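Long-range contact in naphthalene dioxygenase large subunit (Rhodococcus sp., PDB 2B1X), which is the large subunit of a Rieske-type dioxygenase, carrying an iron-sulfur cluster in one domain and a mononuclear iron in the other: residues 141-153 against 157-170. Residues are numbered along the deposited sequence; the frame is centred on the assembly and turned at random.
Sequences NLRPMPNLASYKG and GSLDPHADSLEDYL
G157, near the open end of the hairpin formed by strands 147-151 and 154-158, lies against M145 and N147: its CA is 4.0 Å from M145 CG, and its CA-H meets N147 O. Glycine suits this place because a CB would run into the methyl of M145. In the three-stranded antiparallel sheet here, 154-158 runs between 47-51 and 147-151. S158 is the antiparallel hydrogen-bonded partner of N147, with S158 N reaching N147 O at 2.8 Å and S158 O accepting from N147 N. Its OG, also bonded to H44 O, receives D160 N in an ST turn that bends the chain off the strand. L159 sends CD1 to M145 SD, 3.8 Å away, and beside the ring of P146; M145 and L159 both pack on F71.

D160 opens a type I turn ending at A163. Its carbonyl oxygen accepts from A163 N and, on a lone pair, from N147 ND2 at 2.8 Å; the bond is nearly straight, 170°, and lies in the amide plane. Water 1 links ND2 to A163 O.

From helix 166-170, L166 brings CB to 3.8 Å from CB of A149, whose side chain is a single methyl. Y151 has CG anti to its N (chi1 -175°), which lays the ring beside the helix, its edge toward E167 OE2 and CB against L170 CD1; its OH bonds D178.

Backbone pairing thus zips the hairpin's open end, the N147 amide fixes the turn that follows, and apolar packing chiefly seats the helix.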
ATOM      1  N   ASN A 141      36.277  -4.601   7.287  1.00 11.60           N
ATOM      2  CA  ASN A 141      35.928  -5.390   6.105  1.00 12.44           C
ATOM      3  C   ASN A 141      34.417  -5.597   6.082  1.00 11.95           C
ATOM      4  O   ASN A 141      33.758  -5.444   7.112  1.00 11.44           O
ATOM      5  CB  ASN A 141      36.647  -6.755   6.120  1.00 12.25           C
ATOM      6  CG  ASN A 141      38.183  -6.607   6.042  1.00 15.64           C
ATOM      7  OD1 ASN A 141      38.695  -5.537   5.675  1.00 14.58           O
ATOM      8  ND2 ASN A 141      38.914  -7.688   6.377  1.00 17.20           N
ATOM      9  N   LEU A 142      33.871  -5.946   4.924  1.00 11.67           N
ATOM     10  CA  LEU A 142      32.450  -6.294   4.847  1.00 11.98           C
ATOM     11  C   LEU A 142      32.209  -7.468   5.785  1.00 12.71           C
ATOM     12  O   LEU A 142      33.051  -8.398   5.880  1.00 11.76           O
ATOM     13  CB  LEU A 142      32.071  -6.679   3.401  1.00 12.04           C
ATOM     14  CG  LEU A 142      32.126  -5.549   2.360  1.00 11.64           C
ATOM     15  CD1 LEU A 142      31.793  -6.086   0.951  1.00 11.23           C
ATOM     16  CD2 LEU A 142      31.216  -4.370   2.719  1.00  9.05           C
ATOM     17  N   ARG A 143      31.072  -7.435   6.479  1.00 12.95           N
ATOM     18  CA  ARG A 143      30.752  -8.512   7.432  1.00 13.53           C
ATOM     19  C   ARG A 143      30.431  -9.822   6.727  1.00 13.61           C
ATOM     20  O   ARG A 143      29.511  -9.885   5.914  1.00 14.37           O
ATOM     21  CB  ARG A 143      29.605  -8.135   8.365  1.00 12.83           C
ATOM     22  CG  ARG A 143      29.904  -6.934   9.223  1.00 13.76           C
ATOM     23  CD  ARG A 143      28.729  -6.521  10.093  1.00 13.90           C
ATOM     24  NE  ARG A 143      28.512  -7.479  11.186  1.00 15.92           N
ATOM     25  CZ  ARG A 143      27.360  -7.636  11.805  1.00 18.65           C
ATOM     26  NH1 ARG A 143      26.315  -6.905  11.436  1.00 17.72           N
ATOM     27  NH2 ARG A 143      27.257  -8.511  12.801  1.00 20.09           N
ATOM     28  N   PRO A 144      31.170 -10.873   7.063  1.00 13.83           N
ATOM     29  CA  PRO A 144      30.943 -12.173   6.448  1.00 14.01           C
ATOM     30  C   PRO A 144      29.629 -12.772   6.950  1.00 14.15           C
ATOM     31  O   PRO A 144      29.194 -12.481   8.076  1.00 13.11           O
ATOM     32  CB  PRO A 144      32.137 -13.023   6.944  1.00 14.00           C
ATOM     33  CG  PRO A 144      33.041 -12.134   7.688  1.00 14.58           C
ATOM     34  CD  PRO A 144      32.256 -10.905   8.067  1.00 14.19           C
ATOM     35  N   MET A 145      28.984 -13.546   6.091  1.00 14.30           N
ATOM     36  CA  MET A 145      27.984 -14.532   6.532  1.00 14.99           C
ATOM     37  C   MET A 145      28.647 -15.376   7.638  1.00 14.98           C
ATOM     38  O   MET A 145      29.714 -15.937   7.412  1.00 15.85           O
ATOM     39  CB  MET A 145      27.617 -15.429   5.343  1.00 15.11           C
ATOM     40  CG  MET A 145      26.656 -16.600   5.653  1.00 16.10           C
ATOM     41  SD  MET A 145      25.029 -15.912   6.156  1.00 18.01           S
ATOM     42  CE  MET A 145      24.478 -15.422   4.488  1.00 16.81           C
ATOM     43  N   PRO A 146      28.048 -15.429   8.828  1.00 15.08           N
ATOM     44  CA  PRO A 146      28.647 -16.131   9.967  1.00 14.71           C
ATOM     45  C   PRO A 146      28.978 -17.577   9.643  1.00 14.73           C
ATOM     46  O   PRO A 146      30.018 -18.040  10.051  1.00 14.28           O
ATOM     47  CB  PRO A 146      27.559 -16.037  11.044  1.00 14.54           C
ATOM     48  CG  PRO A 146      26.823 -14.767  10.704  1.00 15.29           C
ATOM     49  CD  PRO A 146      26.776 -14.762   9.192  1.00 15.29           C
ATOM     50  N   ASN A 147      28.101 -18.273   8.923  1.00 14.46           N
ATOM     51  CA  ASN A 147      28.397 -19.612   8.469  1.00 14.62           C
ATOM     52  C   ASN A 147      28.033 -19.766   6.981  1.00 14.76           C
ATOM     53  O   ASN A 147      26.894 -19.518   6.584  1.00 13.94           O
ATOM     54  CB  ASN A 147      27.663 -20.641   9.346  1.00 14.68           C
ATOM     55  CG  ASN A 147      28.599 -21.433  10.225  1.00 16.00           C
ATOM     56  OD1 ASN A 147      29.568 -22.002   9.747  1.00 20.19           O
ATOM     57  ND2 ASN A 147      28.302 -21.495  11.501  1.00 16.29           N
ATOM     58  N   LEU A 148      29.012 -20.143   6.166  1.00 15.04           N
ATOM     59  CA  LEU A 148      28.778 -20.313   4.734  1.00 14.81           C
ATOM     60  C   LEU A 148      29.348 -21.640   4.273  1.00 15.53           C
ATOM     61  O   LEU A 148      30.473 -21.991   4.630  1.00 16.06           O
ATOM     62  CB  LEU A 148      29.422 -19.174   3.927  1.00 14.03           C
ATOM     63  CG  LEU A 148      29.179 -19.099   2.400  1.00 14.20           C
ATOM     64  CD1 LEU A 148      27.822 -18.511   2.045  1.00 12.60           C
ATOM     65  CD2 LEU A 148      30.293 -18.268   1.706  1.00 15.17           C
ATOM     66  N   ALA A 149      28.587 -22.372   3.469  1.00 15.41           N
ATOM     67  CA  ALA A 149      29.035 -23.684   2.985  1.00 16.03           C
ATOM     68  C   ALA A 149      28.286 -24.092   1.736  1.00 16.78           C
ATOM     69  O   ALA A 149      27.261 -23.516   1.393  1.00 17.25           O
ATOM     70  CB  ALA A 149      28.875 -24.790   4.078  1.00 15.68           C
ATOM     71  N   SER A 150      28.813 -25.120   1.084  1.00 17.91           N
ATOM     72  CA  SER A 150      28.289 -25.663  -0.145  1.00 19.39           C
ATOM     73  C   SER A 150      28.051 -27.176  -0.008  1.00 18.57           C
ATOM     74  O   SER A 150      28.851 -27.884   0.621  1.00 18.76           O
ATOM     75  CB  SER A 150      29.336 -25.450  -1.238  1.00 19.92           C
ATOM     76  OG  SER A 150      28.742 -24.828  -2.356  1.00 25.88           O
ATOM     77  N   TYR A 151      26.958 -27.665  -0.572  1.00 17.53           N
ATOM     78  CA  TYR A 151      26.833 -29.087  -0.816  1.00 17.00           C
ATOM     79  C   TYR A 151      26.465 -29.317  -2.268  1.00 16.63           C
ATOM     80  O   TYR A 151      25.415 -28.885  -2.735  1.00 15.87           O
ATOM     81  CB  TYR A 151      25.844 -29.774   0.131  1.00 16.82           C
ATOM     82  CG  TYR A 151      25.845 -31.281  -0.074  1.00 18.43           C
ATOM     83  CD1 TYR A 151      24.818 -31.911  -0.788  1.00 17.60           C
ATOM     84  CD2 TYR A 151      26.889 -32.061   0.415  1.00 18.19           C
ATOM     85  CE1 TYR A 151      24.839 -33.291  -0.992  1.00 19.32           C
ATOM     86  CE2 TYR A 151      26.912 -33.432   0.224  1.00 20.42           C
ATOM     87  CZ  TYR A 151      25.881 -34.042  -0.465  1.00 20.49           C
ATOM     88  OH  TYR A 151      25.919 -35.397  -0.655  1.00 21.05           O
ATOM     89  N   LYS A 152      27.363 -29.974  -2.991  1.00 16.99           N
ATOM     90  CA  LYS A 152      27.160 -30.283  -4.410  1.00 17.22           C
ATOM     91  C   LYS A 152      26.635 -29.123  -5.262  1.00 16.76           C
ATOM     92  O   LYS A 152      25.652 -29.301  -6.007  1.00 16.95           O
ATOM     93  CB  LYS A 152      26.255 -31.519  -4.580  1.00 17.77           C
ATOM     94  CG  LYS A 152      26.711 -32.766  -3.812  1.00 20.10           C
ATOM     95  CD  LYS A 152      27.640 -33.622  -4.608  1.00 22.16           C
ATOM     96  CE  LYS A 152      28.463 -34.548  -3.714  1.00 24.03           C
ATOM     97  NZ  LYS A 152      27.891 -35.892  -3.600  1.00 26.10           N
ATOM     98  N   GLY A 153      27.279 -27.959  -5.170  1.00 16.02           N
ATOM     99  CA  GLY A 153      26.880 -26.768  -5.930  1.00 15.14           C
ATOM    100  C   GLY A 153      25.890 -25.799  -5.264  1.00 14.88           C
ATOM    101  O   GLY A 153      25.779 -24.648  -5.673  1.00 14.18           O
ATOM    102  N   GLY A 157      23.725 -20.457   3.701  1.00 12.32           N
ATOM    103  CA  GLY A 157      24.258 -19.665   4.786  1.00 12.54           C
ATOM    104  C   GLY A 157      23.436 -19.770   6.040  1.00 12.71           C
ATOM    105  O   GLY A 157      22.216 -20.074   6.017  1.00 13.93           O
ATOM    106  N   SER A 158      24.103 -19.556   7.156  1.00 12.55           N
ATOM    107  CA  SER A 158      23.419 -19.503   8.438  1.00 12.78           C
ATOM    108  C   SER A 158      23.899 -18.263   9.183  1.00 13.13           C
ATOM    109  O   SER A 158      25.083 -17.892   9.119  1.00 12.83           O
ATOM    110  CB  SER A 158      23.654 -20.777   9.267  1.00 12.73           C
ATOM    111  OG  SER A 158      23.265 -20.549  10.619  1.00 13.07           O
ATOM    112  N   LEU A 159      22.976 -17.626   9.885  1.00 13.28           N
ATOM    113  CA  LEU A 159      23.304 -16.454  10.692  1.00 13.64           C
ATOM    114  C   LEU A 159      23.969 -16.803  12.034  1.00 14.65           C
ATOM    115  O   LEU A 159      24.404 -15.901  12.777  1.00 14.83           O
ATOM    116  CB  LEU A 159      22.022 -15.639  10.916  1.00 13.32           C
ATOM    117  CG  LEU A 159      21.808 -14.416  10.019  1.00 14.49           C
ATOM    118  CD1 LEU A 159      22.736 -14.300   8.769  1.00 12.25           C
ATOM    119  CD2 LEU A 159      20.339 -14.169   9.688  1.00 12.60           C
ATOM    120  N   ASP A 160      24.020 -18.098  12.350  1.00 14.85           N
ATOM    121  CA  ASP A 160      24.477 -18.593  13.643  1.00 16.26           C
ATOM    122  C   ASP A 160      25.923 -19.110  13.512  1.00 16.96           C
ATOM    123  O   ASP A 160      26.189 -20.076  12.779  1.00 16.74           O
ATOM    124  CB  ASP A 160      23.514 -19.687  14.126  1.00 16.77           C
ATOM    125  CG  ASP A 160      23.917 -20.311  15.461  1.00 17.70           C
ATOM    126  OD1 ASP A 160      24.912 -19.887  16.105  1.00 19.72           O
ATOM    127  OD2 ASP A 160      23.246 -21.230  15.949  1.00 18.68           O
ATOM    128  N   PRO A 161      26.864 -18.425  14.153  1.00 18.19           N
ATOM    129  CA  PRO A 161      28.272 -18.821  14.079  1.00 19.07           C
ATOM    130  C   PRO A 161      28.518 -20.193  14.691  1.00 19.80           C
ATOM    131  O   PRO A 161      29.505 -20.837  14.323  1.00 20.34           O
ATOM    132  CB  PRO A 161      29.005 -17.703  14.857  1.00 18.69           C
ATOM    133  CG  PRO A 161      27.995 -17.015  15.607  1.00 19.37           C
ATOM    134  CD  PRO A 161      26.671 -17.215  14.961  1.00 17.66           C
ATOM    135  N   HIS A 162      27.614 -20.646  15.561  1.00 21.15           N
ATOM    136  CA  HIS A 162      27.770 -21.919  16.280  1.00 22.19           C
ATOM    137  C   HIS A 162      26.861 -23.032  15.731  1.00 22.10           C
ATOM    138  O   HIS A 162      26.664 -24.051  16.384  1.00 22.72           O
ATOM    139  CB  HIS A 162      27.520 -21.723  17.782  1.00 23.06           C
ATOM    140  CG  HIS A 162      28.327 -20.623  18.386  1.00 25.41           C
ATOM    141  ND1 HIS A 162      29.705 -20.634  18.397  1.00 27.91           N
ATOM    142  CD2 HIS A 162      27.955 -19.462  18.975  1.00 28.55           C
ATOM    143  CE1 HIS A 162      30.149 -19.536  18.977  1.00 29.73           C
ATOM    144  NE2 HIS A 162      29.107 -18.803  19.333  1.00 30.31           N
ATOM    145  N   ALA A 163      26.326 -22.827  14.532  1.00 21.05           N
ATOM    146  CA  ALA A 163      25.506 -23.821  13.867  1.00 20.33           C
ATOM    147  C   ALA A 163      26.281 -25.122  13.667  1.00 20.21           C
ATOM    148  O   ALA A 163      27.517 -25.122  13.528  1.00 19.76           O
ATOM    149  CB  ALA A 163      25.036 -23.302  12.547  1.00 19.69           C
ATOM    150  N   ASP A 164      25.546 -26.227  13.641  1.00 19.44           N
ATOM    151  CA  ASP A 164      26.108 -27.486  13.178  1.00 19.54           C
ATOM    152  C   ASP A 164      26.524 -27.290  11.731  1.00 18.69           C
ATOM    153  O   ASP A 164      25.945 -26.453  11.019  1.00 18.71           O
ATOM    154  CB  ASP A 164      25.061 -28.616  13.254  1.00 20.13           C
ATOM    155  CG  ASP A 164      24.750 -29.024  14.683  1.00 22.63           C
ATOM    156  OD1 ASP A 164      25.683 -28.984  15.521  1.00 25.74           O
ATOM    157  OD2 ASP A 164      23.602 -29.388  15.062  1.00 26.53           O
ATOM    158  N   SER A 165      27.519 -28.046  11.289  1.00 17.37           N
ATOM    159  CA  SER A 165      27.985 -27.921   9.918  1.00 16.24           C
ATOM    160  C   SER A 165      26.849 -28.226   8.952  1.00 16.08           C
ATOM    161  O   SER A 165      25.958 -29.021   9.261  1.00 15.45           O
ATOM    162  CB  SER A 165      29.171 -28.849   9.671  1.00 16.17           C
ATOM    163  OG  SER A 165      28.750 -30.178   9.445  1.00 14.56           O
ATOM    164  N   LEU A 166      26.890 -27.606   7.780  1.00 15.89           N
ATOM    165  CA  LEU A 166      25.942 -27.921   6.715  1.00 16.69           C
ATOM    166  C   LEU A 166      25.740 -29.426   6.560  1.00 16.84           C
ATOM    167  O   LEU A 166      24.597 -29.910   6.504  1.00 16.81           O
ATOM    168  CB  LEU A 166      26.389 -27.311   5.384  1.00 16.00           C
ATOM    169  CG  LEU A 166      25.386 -26.769   4.335  1.00 17.06           C
ATOM    170  CD1 LEU A 166      25.750 -27.209   2.908  1.00 12.14           C
ATOM    171  CD2 LEU A 166      23.845 -26.983   4.603  1.00 12.64           C
ATOM    172  N   GLU A 167      26.843 -30.166   6.477  1.00 17.65           N
ATOM    173  CA  GLU A 167      26.763 -31.622   6.222  1.00 17.94           C
ATOM    174  C   GLU A 167      26.018 -32.369   7.325  1.00 16.72           C
ATOM    175  O   GLU A 167      25.256 -33.283   7.031  1.00 16.84           O
ATOM    176  CB  GLU A 167      28.153 -32.264   5.939  1.00 19.30           C
ATOM    177  CG  GLU A 167      28.880 -31.666   4.728  1.00 23.75           C
ATOM    178  CD  GLU A 167      29.437 -32.665   3.706  1.00 30.12           C
ATOM    179  OE1 GLU A 167      29.372 -33.914   3.917  1.00 31.90           O
ATOM    180  OE2 GLU A 167      29.987 -32.185   2.675  1.00 31.83           O
ATOM    181  N   ASP A 168      26.244 -31.992   8.584  1.00 15.93           N
ATOM    182  CA  ASP A 168      25.471 -32.554   9.702  1.00 15.74           C
ATOM    183  C   ASP A 168      23.980 -32.154   9.610  1.00 14.58           C
ATOM    184  O   ASP A 168      23.072 -32.959   9.864  1.00 14.12           O
ATOM    185  CB  ASP A 168      26.072 -32.105  11.039  1.00 15.78           C
ATOM    186  CG  ASP A 168      27.365 -32.880  11.404  1.00 18.22           C
ATOM    187  OD1 ASP A 168      27.782 -33.792  10.668  1.00 18.70           O
ATOM    188  OD2 ASP A 168      28.029 -32.617  12.417  1.00 20.96           O
ATOM    189  N   TYR A 169      23.743 -30.902   9.231  1.00 13.62           N
ATOM    190  CA  TYR A 169      22.381 -30.383   9.103  1.00 13.26           C
ATOM    191  C   TYR A 169      21.577 -31.119   8.028  1.00 12.92           C
ATOM    192  O   TYR A 169      20.386 -31.426   8.213  1.00 13.23           O
ATOM    193  CB  TYR A 169      22.457 -28.893   8.797  1.00 13.10           C
ATOM    194  CG  TYR A 169      21.135 -28.172   8.637  1.00 12.93           C
ATOM    195  CD1 TYR A 169      20.413 -27.755   9.741  1.00 13.10           C
ATOM    196  CD2 TYR A 169      20.634 -27.889   7.378  1.00 11.56           C
ATOM    197  CE1 TYR A 169      19.192 -27.057   9.589  1.00 11.83           C
ATOM    198  CE2 TYR A 169      19.420 -27.201   7.219  1.00 13.93           C
ATOM    199  CZ  TYR A 169      18.720 -26.783   8.332  1.00 13.27           C
ATOM    200  OH  TYR A 169      17.540 -26.076   8.192  1.00 12.36           O
ATOM    201  N   LEU A 170      22.220 -31.401   6.905  1.00 12.49           N
ATOM    202  CA  LEU A 170      21.567 -32.139   5.843  1.00 12.56           C
ATOM    203  C   LEU A 170      21.441 -33.607   6.272  1.00 13.32           C
ATOM    204  O   LEU A 170      20.382 -34.249   6.075  1.00 12.74           O
ATOM    205  CB  LEU A 170      22.332 -31.968   4.529  1.00 12.00           C
ATOM    206  CG  LEU A 170      22.388 -30.507   4.020  1.00 13.21           C
ATOM    207  CD1 LEU A 170      23.294 -30.453   2.807  1.00 12.72           C
ATOM    208  CD2 LEU A 170      21.009 -29.893   3.711  1.00 11.76           C
TER
HETATM  209  O   HOH W   1      29.613 -23.598  13.316  1.00 39.17           O